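Local coordinates for lipoprotein (Clostridium difficile, PDB 4OTE), which probably binds methionine or a related ligand as the extracellular, membrane-anchored lipoprotein component of a transport system of the NlpA family, at residues D104-S109 / I149-L154. Sequence-based numbering, arbitrary orientation.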
# COMPACT_ATOMS: atom_id res chain seq x y z
N ASP A 104 5.38 -16.22 20.60
CA ASP A 104 5.41 -15.93 19.17
C ASP A 104 5.56 -14.43 18.91
O ASP A 104 5.05 -13.60 19.66
CB ASP A 104 4.16 -16.45 18.46
CG ASP A 104 4.15 -17.97 18.30
OD1 ASP A 104 5.11 -18.64 18.73
OD2 ASP A 104 3.17 -18.49 17.73
N THR A 105 6.27 -14.10 17.83
CA THR A 105 6.58 -12.71 17.50
C THR A 105 5.94 -12.32 16.16
O THR A 105 6.01 -13.07 15.19
CB THR A 105 8.10 -12.50 17.41
OG1 THR A 105 8.65 -13.36 16.41
CG2 THR A 105 8.77 -12.80 18.74
N ILE A 106 5.33 -11.14 16.13
CA ILE A 106 4.81 -10.56 14.89
C ILE A 106 5.60 -9.30 14.54
O ILE A 106 5.70 -8.38 15.36
CB ILE A 106 3.30 -10.24 14.98
CG1 ILE A 106 2.50 -11.53 15.20
CG2 ILE A 106 2.82 -9.54 13.71
CD1 ILE A 106 1.01 -11.32 15.34
N ALA A 107 6.18 -9.27 13.34
CA ALA A 107 6.87 -8.08 12.84
C ALA A 107 5.85 -7.10 12.27
O ALA A 107 4.97 -7.49 11.49
CB ALA A 107 7.90 -8.45 11.79
N ILE A 108 5.98 -5.83 12.65
CA ILE A 108 5.07 -4.76 12.23
C ILE A 108 5.87 -3.50 11.87
O ILE A 108 6.95 -3.27 12.41
CB ILE A 108 4.06 -4.44 13.36
CG1 ILE A 108 3.21 -5.67 13.69
CG2 ILE A 108 3.13 -3.29 12.97
CD1 ILE A 108 1.93 -5.34 14.43
N SER A 109 5.32 -2.69 10.97
CA SER A 109 5.94 -1.43 10.58
C SER A 109 5.96 -0.44 11.74
O SER A 109 5.02 -0.36 12.53
CB SER A 109 5.18 -0.81 9.40
OG SER A 109 5.68 0.48 9.10
N ILE A 149 1.70 -12.55 22.59
CA ILE A 149 2.33 -12.17 21.33
C ILE A 149 3.22 -10.96 21.53
O ILE A 149 2.78 -9.94 22.06
CB ILE A 149 1.27 -11.84 20.25
CG1 ILE A 149 0.35 -13.04 20.00
CG2 ILE A 149 1.93 -11.39 18.95
CD1 ILE A 149 1.06 -14.29 19.52
N GLN A 150 4.47 -11.07 21.09
CA GLN A 150 5.42 -9.97 21.15
C GLN A 150 5.49 -9.31 19.78
O GLN A 150 5.35 -9.98 18.76
CB GLN A 150 6.81 -10.45 21.57
CG GLN A 150 6.80 -11.51 22.67
CD GLN A 150 8.18 -11.78 23.24
OE1 GLN A 150 8.97 -10.86 23.44
NE2 GLN A 150 8.46 -13.05 23.53
N PHE A 151 5.71 -8.00 19.76
CA PHE A 151 5.71 -7.24 18.52
C PHE A 151 7.07 -6.62 18.23
O PHE A 151 7.65 -5.96 19.09
CB PHE A 151 4.63 -6.16 18.57
CG PHE A 151 3.24 -6.71 18.67
CD1 PHE A 151 2.51 -6.97 17.53
CD2 PHE A 151 2.68 -7.01 19.90
CE1 PHE A 151 1.23 -7.50 17.61
CE2 PHE A 151 1.40 -7.54 19.99
CZ PHE A 151 0.68 -7.78 18.84
N LYS A 152 7.58 -6.86 17.03
CA LYS A 152 8.87 -6.35 16.61
C LYS A 152 8.64 -5.20 15.63
O LYS A 152 8.25 -5.42 14.49
CB LYS A 152 9.68 -7.47 15.95
CG LYS A 152 11.14 -7.13 15.69
CD LYS A 152 11.90 -8.38 15.28
CE LYS A 152 13.38 -8.10 15.09
NZ LYS A 152 14.12 -9.33 14.72
N GLU A 153 8.86 -3.97 16.10
CA GLU A 153 8.63 -2.77 15.29
C GLU A 153 9.87 -2.48 14.44
O GLU A 153 10.95 -2.23 14.97
CB GLU A 153 8.27 -1.57 16.17
CG GLU A 153 6.88 -1.68 16.80
CD GLU A 153 6.64 -0.69 17.93
OE1 GLU A 153 7.57 -0.42 18.71
OE2 GLU A 153 5.50 -0.20 18.05
N LEU A 154 9.69 -2.50 13.12
CA LEU A 154 10.80 -2.37 12.17
C LEU A 154 10.50 -1.34 11.08
O LEU A 154 9.35 -0.96 10.87
CB LEU A 154 11.08 -3.71 11.49
CG LEU A 154 11.54 -4.86 12.39
CD1 LEU A 154 11.47 -6.19 11.65
CD2 LEU A 154 12.96 -4.60 12.89
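Gln150 N donates to Asp104 O at 3.0 Å, the first of five backbone hydrogen bonds that alternate in direction as parallel strand pairing requires. The run continues from Ile106 N to Gln150 O, Lys152 N to Ile106 O and Ile108 N to Lys152 O, and ends with Leu154 N to Ile108 O. All are nearly straight, the N-H...O angles being above 160°. Ile106 and Ile108 thus use both N and O toward this neighbour, whereas Thr105 and Ala107 bond on the other side, to Thr167, Ala168 and Phe170. CA-H...O contacts supplement the pairing, the shortest from Thr105 CA to Gln150 O at 3.2 Å.

Apolar side chains pack on the face carrying Ile106, Ile108 and Phe151. In one of two conformers of Ile108, CD1 lies 3.6 Å from Phe151 CD1, the two side chains then running alongside each other and pointing the same way. Ile149 CG2 sits 3.8 Å above one face of the Phe151 ring, offset toward its rim, and also meets Ile106 CD1 at 3.7 Å. With chi1 -59° placing CG2 of Ile149 anti to the backbone N, that methyl touches both the Phe151 ring and Ile106, while CD1 of Ile149 reaches Asp104 CB. Helix 112-124 packs against this face, Leu122 touching both Ile106 and Phe151. The face of Thr105, Ala107 and Lys152 is more sparsely joined: the Thr105 side chain crosses that of Gln150, CG2 touching CB, Ala107 CB meets Leu154 CD1, and the extended Lys152 chain runs off from strand 105-109.

The strand directions differ by 28°, and strand 150-154 is outermost in this five-stranded mixed sheet. Parallel strands linked through helix 112-124 packed on one face form a beta-alpha-beta unit, characteristic of the alpha/beta lobes of periplasmic-binding-protein folds.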